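Local atomic coordinates of endopolygalacturonase (Chondrostereum purpureum, PDB entry 1K5C), a protein that probably hydrolyses the alpha-1,4 links between galacturonic acid units of polygalacturonan, the backbone of pectin, cutting within the chain. Residues G40-M45 with G67-G72; A252-L257 with A292-T297; H95-F100 with N116-A121. All coordinates share one frame; numbering follows the deposited sequence. Where two conformers were deposited one is given.

Contact 1: G40-M45 with G67-G72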
loop_
_atom_site.group_PDB
_atom_site.type_symbol
_atom_site.label_atom_id
_atom_site.label_comp_id
_atom_site.label_asym_id
_atom_site.label_seq_id
_atom_site.Cartn_x
_atom_site.Cartn_y
_atom_site.Cartn_z
ATOM N N GLY A 40 -23.181 10.013 3.445
ATOM C CA GLY A 40 -23.067 10.196 4.863
ATOM C C GLY A 40 -23.486 9.012 5.701
ATOM O O GLY A 40 -23.518 9.156 6.937
ATOM N N ALA A 41 -23.803 7.859 5.106
ATOM C CA ALA A 41 -24.300 6.746 5.912
ATOM C C ALA A 41 -23.182 6.186 6.811
ATOM O O ALA A 41 -21.987 6.197 6.435
ATOM C CB ALA A 41 -24.810 5.646 4.996
ATOM N N THR A 42 -23.612 5.669 7.948
ATOM C CA THR A 42 -22.739 4.846 8.811
ATOM C C THR A 42 -23.013 3.394 8.466
ATOM O O THR A 42 -24.169 2.951 8.472
ATOM C CB THR A 42 -23.047 5.114 10.263
ATOM O OG1 THR A 42 -22.697 6.497 10.587
ATOM C CG2 THR A 42 -22.214 4.220 11.222
ATOM N N VAL A 43 -21.941 2.641 8.194
ATOM C CA VAL A 43 -22.017 1.197 7.945
ATOM C C VAL A 43 -21.228 0.553 9.055
ATOM O O VAL A 43 -20.026 0.817 9.204
ATOM C CB VAL A 43 -21.411 0.869 6.598
ATOM C CG1 VAL A 43 -21.450 -0.657 6.353
ATOM C CG2 VAL A 43 -22.110 1.646 5.462
ATOM N N THR A 44 -21.887 -0.284 9.882
ATOM C CA THR A 44 -21.265 -0.923 11.011
ATOM C C THR A 44 -21.218 -2.412 10.803
ATOM O O THR A 44 -22.271 -3.030 10.546
ATOM C CB THR A 44 -22.055 -0.628 12.319
ATOM O OG1 THR A 44 -22.143 0.814 12.490
ATOM C CG2 THR A 44 -21.387 -1.218 13.556
ATOM N N MET A 45 -20.028 -3.004 10.900
ATOM C CA MET A 45 -19.909 -4.447 10.814
ATOM C C MET A 45 -20.276 -5.112 12.126
ATOM O O MET A 45 -19.808 -4.680 13.200
ATOM C CB MET A 45 -18.461 -4.869 10.511
ATOM C CG MET A 45 -18.003 -4.656 9.159
ATOM S SD MET A 45 -16.423 -5.390 8.787
ATOM C CE MET A 45 -16.663 -7.068 8.156
ATOM N N GLY A 67 -18.665 10.466 1.984
ATOM C CA GLY A 67 -18.761 10.760 3.426
ATOM C C GLY A 67 -19.178 9.574 4.239
ATOM O O GLY A 67 -19.848 9.711 5.277
ATOM N N ILE A 68 -18.796 8.347 3.805
ATOM C CA ILE A 68 -19.190 7.142 4.537
ATOM C C ILE A 68 -18.428 7.054 5.857
ATOM O O ILE A 68 -17.235 7.353 5.916
ATOM C CB ILE A 68 -18.914 5.913 3.641
ATOM C CG1 ILE A 68 -19.630 6.024 2.268
ATOM C CG2 ILE A 68 -19.228 4.594 4.371
ATOM C CD1 ILE A 68 -21.123 6.369 2.424
ATOM N N ASN A 69 -19.139 6.583 6.883
ATOM C CA ASN A 69 -18.518 6.318 8.195
ATOM C C ASN A 69 -18.594 4.798 8.388
ATOM O O ASN A 69 -19.649 4.269 8.709
ATOM C CB ASN A 69 -19.320 7.066 9.256
ATOM C CG ASN A 69 -18.840 6.820 10.638
ATOM O OD1 ASN A 69 -17.648 6.597 10.852
ATOM N ND2 ASN A 69 -19.713 6.842 11.624
ATOM N N PHE A 70 -17.472 4.097 8.147
ATOM C CA PHE A 70 -17.441 2.649 8.239
ATOM C C PHE A 70 -16.820 2.238 9.539
ATOM O O PHE A 70 -15.645 2.556 9.806
ATOM C CB PHE A 70 -16.703 2.047 7.019
ATOM C CG PHE A 70 -16.824 0.549 6.921
ATOM C CD1 PHE A 70 -16.059 -0.305 7.710
ATOM C CD2 PHE A 70 -17.720 -0.005 5.983
ATOM C CE1 PHE A 70 -16.163 -1.659 7.604
ATOM C CE2 PHE A 70 -17.845 -1.376 5.877
ATOM C CZ PHE A 70 -17.090 -2.200 6.713
ATOM N N VAL A 71 -17.605 1.550 10.378
ATOM C CA VAL A 71 -17.237 1.197 11.735
ATOM C C VAL A 71 -17.057 -0.308 11.756
ATOM O O VAL A 71 -18.035 -1.075 11.746
ATOM C CB VAL A 71 -18.345 1.671 12.725
ATOM C CG1 VAL A 71 -18.005 1.197 14.157
ATOM C CG2 VAL A 71 -18.548 3.175 12.614
ATOM N N GLY A 72 -15.808 -0.756 11.783
ATOM C CA GLY A 72 -15.514 -2.187 11.617
ATOM C C GLY A 72 -15.750 -3.030 12.830
ATOM O O GLY A 72 -15.963 -4.247 12.710
#
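Ala41, Val43 and Met45 are laced to Asn69 and Val71 by four backbone hydrogen bonds in parallel register. Asn69 N gives to Ala41 O at 2.9 Å, Val43 N to Asn69 O, Val71 N to Val43 O at 2.8 Å, and Met45 N to Val71 O. Short CA-H...O contacts fill in between them; Thr42 CA, for instance, lies 3.1 Å from Asn69 O, so that this carbonyl receives two neighbours of the 40-45 segment. The axes of strands 42-45 and 68-71 come within 4.6 Å and diverge by only 13°.

This is the pairing of successive coils in the right-handed parallel beta-helix of family 28 glycosidases. One face, with Thr42, Thr44, Asn69 and Val71, is partly exposed; the other, with Val43 and Phe70, is buried.

On the partly exposed face the polar side chains bond along the stack. Thr42 OG1 stands anti to its own carbonyl carbon and accepts Asn69 ND2 at 3.2 Å, lying 17° out of the amide plane. Asn69 OD1 in turn is bonded to Lys110 of strand 108-115, so both ends of the amide are held and its rotation is fixed.

The apolar contacts gather round the Phe70 ring. Val43 CG1 meets Phe70 CE2 at 3.7 Å, while Val43 O sits over one face toward the rim. Met45 brings CG to 3.6 Å from Phe70 CZ, and its SD, at the ring edge, makes a Met-aromatic contact 5.0 Å from the Phe70 centroid. Phe77, Tyr109 and Phe112 crowd the same ring. With an alanine here, Met45 SD would probably lose its aromatic partner and a gap would open beside Val43 CG1.

Contact 2: A252-L257 with A292-T297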
loop_
_atom_site.group_PDB
_atom_site.type_symbol
_atom_site.label_atom_id
_atom_site.label_comp_id
_atom_site.label_asym_id
_atom_site.label_seq_id
_atom_site.Cartn_x
_atom_site.Cartn_y
_atom_site.Cartn_z
ATOM N N ALA A 252 16.396 -6.667 4.463
ATOM C CA ALA A 252 17.213 -7.679 3.805
ATOM C C ALA A 252 17.940 -7.203 2.577
ATOM O O ALA A 252 19.068 -7.703 2.298
ATOM C CB ALA A 252 16.356 -8.901 3.422
ATOM N N LYS A 253 17.391 -6.297 1.789
ATOM C CA LYS A 253 17.944 -5.972 0.483
ATOM C C LYS A 253 18.401 -4.521 0.397
ATOM O O LYS A 253 19.620 -4.285 0.153
ATOM C CB LYS A 253 17.023 -6.298 -0.710
ATOM C CG LYS A 253 17.866 -6.489 -1.961
ATOM C CD LYS A 253 17.019 -6.897 -3.172
ATOM C CE LYS A 253 17.931 -7.110 -4.392
ATOM N NZ LYS A 253 17.169 -7.556 -5.568
ATOM N N TYR A 254 17.512 -3.528 0.527
ATOM C CA TYR A 254 17.910 -2.124 0.498
ATOM C C TYR A 254 17.192 -1.335 1.579
ATOM O O TYR A 254 15.958 -1.373 1.660
ATOM C CB TYR A 254 17.559 -1.418 -0.814
ATOM C CG TYR A 254 18.328 -1.859 -2.036
ATOM C CD1 TYR A 254 19.503 -1.160 -2.382
ATOM C CD2 TYR A 254 17.904 -2.871 -2.854
ATOM C CE1 TYR A 254 20.243 -1.533 -3.516
ATOM C CE2 TYR A 254 18.634 -3.227 -4.023
ATOM C CZ TYR A 254 19.791 -2.518 -4.303
ATOM O OH TYR A 254 20.518 -2.876 -5.450
ATOM N N GLY A 255 17.945 -0.547 2.378
ATOM C CA GLY A 255 17.268 0.376 3.269
ATOM C C GLY A 255 16.418 1.385 2.531
ATOM O O GLY A 255 15.231 1.575 2.853
ATOM N N VAL A 256 17.043 2.030 1.532
ATOM C CA VAL A 256 16.391 2.939 0.619
ATOM C C VAL A 256 16.788 2.539 -0.779
ATOM O O VAL A 256 17.970 2.419 -1.077
ATOM C CB VAL A 256 16.834 4.420 0.861
ATOM C CG1 VAL A 256 16.219 5.378 -0.150
ATOM C CG2 VAL A 256 16.580 4.870 2.308
ATOM N N LEU A 257 15.770 2.363 -1.687
ATOM C CA LEU A 257 16.046 2.170 -3.099
ATOM C C LEU A 257 15.125 3.102 -3.886
ATOM O O LEU A 257 13.913 2.973 -3.847
ATOM C CB LEU A 257 15.862 0.713 -3.556
ATOM C CG LEU A 257 16.064 0.464 -5.077
ATOM C CD1 LEU A 257 17.489 0.773 -5.514
ATOM C CD2 LEU A 257 15.696 -0.964 -5.433
ATOM N N ALA A 292 23.997 -8.579 4.693
ATOM C CA ALA A 292 24.167 -8.673 3.249
ATOM C C ALA A 292 23.441 -7.597 2.476
ATOM O O ALA A 292 23.473 -7.573 1.261
ATOM C CB ALA A 292 23.668 -10.032 2.723
ATOM N N ALA A 293 22.744 -6.684 3.211
ATOM C CA ALA A 293 21.927 -5.671 2.563
ATOM C C ALA A 293 22.766 -4.466 2.152
ATOM O O ALA A 293 23.901 -4.272 2.618
ATOM C CB ALA A 293 20.839 -5.222 3.526
ATOM N N THR A 294 22.171 -3.651 1.286
ATOM C CA THR A 294 22.697 -2.342 0.892
ATOM C C THR A 294 21.964 -1.244 1.651
ATOM O O THR A 294 20.742 -1.318 1.834
ATOM C CB THR A 294 22.531 -2.161 -0.618
ATOM O OG1 THR A 294 23.314 -3.164 -1.293
ATOM C CG2 THR A 294 22.976 -0.797 -1.088
ATOM N N ARG A 295 22.687 -0.223 2.104
ATOM C CA ARG A 295 22.058 0.899 2.829
ATOM C C ARG A 295 21.163 1.744 1.916
ATOM O O ARG A 295 19.938 1.718 2.071
ATOM C CB ARG A 295 23.129 1.739 3.542
ATOM C CG ARG A 295 23.775 0.942 4.718
ATOM C CD ARG A 295 24.688 1.808 5.539
ATOM N NE ARG A 295 25.903 2.330 4.907
ATOM C CZ ARG A 295 27.041 1.607 4.868
ATOM N NH1 ARG A 295 27.117 0.360 5.312
ATOM N NH2 ARG A 295 28.137 2.151 4.326
ATOM N N VAL A 296 21.773 2.478 0.991
ATOM C CA VAL A 296 21.018 3.382 0.102
ATOM C C VAL A 296 21.547 3.280 -1.315
ATOM O O VAL A 296 22.747 3.448 -1.548
ATOM C CB VAL A 296 21.191 4.831 0.594
ATOM C CG1 VAL A 296 20.568 5.834 -0.392
ATOM C CG2 VAL A 296 20.625 5.032 1.992
ATOM N N THR A 297 20.642 3.090 -2.269
ATOM C CA THR A 297 20.969 3.274 -3.684
ATOM C C THR A 297 19.926 4.227 -4.296
ATOM O O THR A 297 18.717 4.037 -4.093
ATOM C CB THR A 297 21.052 1.961 -4.460
ATOM O OG1 THR A 297 22.328 1.364 -4.062
ATOM C CG2 THR A 297 21.029 2.106 -5.982
HETATM O O HOH W 1 22.904 -1.082 -5.498
#
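Tyr254 and Thr294 lie side by side on two successive coils of the parallel beta-helix, at the start of strands 254-259 and 294-299, where both chains bend, at Gly255 and Arg295. Thr294 N gives to Lys253 O at 2.9 Å, and Thr297 N gives to Val256 O. At the bend the consecutive amides Gly255 N and Val256 N give to the consecutive carbonyls Thr294 O and Arg295 O, each at 3.0 Å. Gly255 suits this corner, because a side chain there would run into Arg295 O.

Val256 and Val296 pair on the inner face, with Val256 CB 4.0 Å from Val296 CG2; Ile287 and Trp309 line the same interior. Arg295 points away from the 252-257 segment, its guanidinium bonded to Tyr334 O, Gly316 O and the C-terminal carboxylate of Leu335.

Tyr254, Leu257, Thr294 and Thr297 share the other face. Leu257 touches Arg226, a galacturonate-binding residue, which brings this face to the margin of the substrate site. With CG anti to the backbone N (chi1 177°), Leu257 brings CD1 over the centre of the Tyr254 ring and to 3.8 Å from Thr297 CG2, while Thr294 CB approaches Tyr254 CD1 to 3.6 Å. Thr297 OG1 is also bonded to Thr321 N, and a water in the plane of the tyrosine ring, at its edge, bridges Tyr254 OH at 3.0 Å and Thr297 OG1 at 2.9 Å.

Contact 3: H95-F100 with N116-A121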
loop_
_atom_site.group_PDB
_atom_site.type_symbol
_atom_site.label_atom_id
_atom_site.label_comp_id
_atom_site.label_asym_id
_atom_site.label_seq_id
_atom_site.Cartn_x
_atom_site.Cartn_y
_atom_site.Cartn_z
ATOM N N HIS A 95 -5.026 -18.641 -10.620
ATOM C CA HIS A 95 -5.726 -17.347 -10.593
ATOM C C HIS A 95 -5.835 -16.838 -9.176
ATOM O O HIS A 95 -6.204 -17.604 -8.274
ATOM C CB HIS A 95 -7.124 -17.587 -11.187
ATOM C CG HIS A 95 -7.969 -16.372 -11.089
ATOM N ND1 HIS A 95 -8.977 -16.202 -10.162
ATOM C CD2 HIS A 95 -7.991 -15.275 -11.862
ATOM C CE1 HIS A 95 -9.593 -15.040 -10.366
ATOM N NE2 HIS A 95 -9.000 -14.426 -11.431
ATOM N N LYS A 96 -5.541 -15.562 -8.956
ATOM C CA LYS A 96 -5.722 -14.916 -7.663
ATOM C C LYS A 96 -6.776 -13.812 -7.808
ATOM O O LYS A 96 -6.484 -12.807 -8.478
ATOM C CB LYS A 96 -4.418 -14.277 -7.136
ATOM C CG LYS A 96 -3.134 -15.090 -7.341
ATOM C CD LYS A 96 -3.171 -16.418 -6.591
ATOM C CE LYS A 96 -1.789 -17.136 -6.540
ATOM N NZ LYS A 96 -1.157 -17.379 -7.874
ATOM N N PRO A 97 -7.950 -13.859 -7.184
ATOM C CA PRO A 97 -8.846 -12.713 -7.222
ATOM C C PRO A 97 -8.161 -11.498 -6.568
ATOM O O PRO A 97 -7.731 -11.581 -5.409
ATOM C CB PRO A 97 -10.056 -13.192 -6.410
ATOM C CG PRO A 97 -10.028 -14.723 -6.489
ATOM C CD PRO A 97 -8.522 -15.018 -6.487
ATOM N N HIS A 98 -8.070 -10.404 -7.319
ATOM C CA HIS A 98 -7.370 -9.234 -6.776
ATOM C C HIS A 98 -7.901 -7.979 -7.452
ATOM O O HIS A 98 -8.350 -8.066 -8.621
ATOM C CB HIS A 98 -5.846 -9.329 -6.940
ATOM C CG HIS A 98 -5.386 -9.245 -8.372
ATOM N ND1 HIS A 98 -4.858 -8.133 -8.986
ATOM C CD2 HIS A 98 -5.447 -10.237 -9.325
ATOM C CE1 HIS A 98 -4.567 -8.450 -10.254
ATOM N NE2 HIS A 98 -4.922 -9.668 -10.459
ATOM N N PRO A 99 -7.864 -6.837 -6.781
ATOM C CA PRO A 99 -7.655 -6.727 -5.318
ATOM C C PRO A 99 -8.774 -7.474 -4.607
ATOM O O PRO A 99 -9.808 -7.826 -5.205
ATOM C CB PRO A 99 -7.720 -5.199 -5.088
ATOM C CG PRO A 99 -8.712 -4.742 -6.123
ATOM C CD PRO A 99 -8.397 -5.590 -7.346
ATOM N N PHE A 100 -8.603 -7.671 -3.289
ATOM C CA PHE A 100 -9.666 -8.311 -2.509
ATOM C C PHE A 100 -10.790 -7.310 -2.261
ATOM O O PHE A 100 -11.951 -7.559 -2.617
ATOM C CB PHE A 100 -9.015 -8.913 -1.261
ATOM C CG PHE A 100 -9.951 -9.639 -0.315
ATOM C CD1 PHE A 100 -11.187 -10.150 -0.717
ATOM C CD2 PHE A 100 -9.555 -9.821 1.003
ATOM C CE1 PHE A 100 -11.991 -10.809 0.213
ATOM C CE2 PHE A 100 -10.341 -10.465 1.926
ATOM C CZ PHE A 100 -11.590 -10.966 1.535
ATOM N N ASN A 116 -5.799 -12.884 5.169
ATOM C CA ASN A 116 -5.463 -13.829 4.091
ATOM C C ASN A 116 -6.115 -13.463 2.742
ATOM O O ASN A 116 -6.861 -14.237 2.137
ATOM C CB ASN A 116 -5.771 -15.261 4.526
ATOM C CG ASN A 116 -4.976 -15.607 5.779
ATOM O OD1 ASN A 116 -3.853 -15.084 5.966
ATOM N ND2 ASN A 116 -5.538 -16.484 6.594
ATOM N N SER A 117 -5.772 -12.267 2.247
ATOM C CA SER A 117 -6.154 -11.930 0.885
ATOM C C SER A 117 -5.485 -12.900 -0.107
ATOM O O SER A 117 -4.353 -13.319 0.083
ATOM C CB SER A 117 -5.773 -10.480 0.570
ATOM O OG SER A 117 -4.361 -10.250 0.696
ATOM N N PRO A 118 -6.179 -13.217 -1.232
ATOM C CA PRO A 118 -5.531 -14.064 -2.255
ATOM C C PRO A 118 -4.260 -13.434 -2.791
ATOM O O PRO A 118 -3.280 -14.174 -3.021
ATOM C CB PRO A 118 -6.619 -14.247 -3.325
ATOM C CG PRO A 118 -7.924 -14.181 -2.500
ATOM C CD PRO A 118 -7.630 -13.048 -1.485
ATOM N N ALA A 119 -4.277 -12.138 -3.027
ATOM C CA ALA A 119 -3.081 -11.384 -3.490
ATOM C C ALA A 119 -3.265 -9.968 -2.934
ATOM O O ALA A 119 -3.349 -9.798 -1.710
ATOM C CB ALA A 119 -2.882 -11.518 -4.991
ATOM N N GLN A 120 -3.341 -8.952 -3.789
ATOM C CA GLN A 120 -3.351 -7.589 -3.274
ATOM C C GLN A 120 -4.612 -7.383 -2.421
ATOM O O GLN A 120 -5.724 -7.775 -2.793
ATOM C CB GLN A 120 -3.355 -6.557 -4.431
ATOM C CG GLN A 120 -2.054 -6.563 -5.253
ATOM C CD GLN A 120 -2.041 -7.589 -6.392
ATOM O OE1 GLN A 120 -2.825 -8.533 -6.437
ATOM N NE2 GLN A 120 -1.065 -7.470 -7.305
ATOM N N ALA A 121 -4.418 -6.751 -1.234
ATOM C CA ALA A 121 -5.499 -6.723 -0.239
ATOM C C ALA A 121 -6.492 -5.598 -0.460
ATOM O O ALA A 121 -7.662 -5.871 -0.760
ATOM C CB ALA A 121 -4.884 -6.692 1.163
HETATM O O HOH W 2 -6.528 -10.432 -3.179
#
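Phe100 and Gln120 meet in a buried loop-to-loop contact, where two neighbouring turns lead into strands 101-104 and 122-127. Phe100 N gives its proton chiefly to Gln120 O, at 2.9 Å with an N-H...O angle of 142°, and only weakly to Ala121 O at 3.2 Å. The bend that brings this amide round follows the cis peptide before Pro99, whose CA also rests against Gln120 O.

A water links the loops where they do not bond directly. It donates to Pro97 O and to Gln120 O and accepts from Ala119 N, all three at 2.8 Å. Gln120 O is therefore gripped from both Phe100 N and the water, which also satisfies the Ala119 amide.

In the parallel beta-helix of this family such turns join the faces of each coil, and here two consecutive coils are stacked turn upon turn. Pro97 and Pro118 cross at about a right angle, with Pro97 CD 3.8 Å from Pro118 CB. Lys96 CB packs against Ala119 CB; the rest of its chain then leads away to a salt bridge with Asp86 and bonds to the carbonyls of Thr94 and Gly89. Phe100 CD2 lies 3.9 Å from Ser117 CB, and the ring meets Phe51 edge-to-face.

Near the substrate site, Gln120 and His98 run side by side, ring and amide planes 28° apart. The bend in the glutamine chain at chi2 (87°) brings OE1 to 3.2 Å from His98 CB; it also lies close to His98 ND1, but at an angle too poor for a hydrogen bond. Gln120 NE2 bonds to Thr90 OG1, and the same side chain lies about 4 Å from that of Asn151, which binds galacturonate in another structure of this protein.

Followed from the N terminus, the three contacts come in series, neither nesting nor crossing. Contact 1 closes first, bringing 67-72 back beside 40-45 after 21 intervening residues. Contact 3 follows, spanning 15 residues that include strand 108-115, the next partner of strand 68-71 from contact 1. Contact 2 closes last, after a longer excursion of 34 residues. Contacts 1 and 2 lie on opposite sides of the chain's centre, their own centres about 41 Å apart, so they join coils near the two ends of the beta-helix. Contact 3 sits between, its centre about 23 Å from that of contact 1 and 28 Å from that of contact 2, joining turns rather than strands.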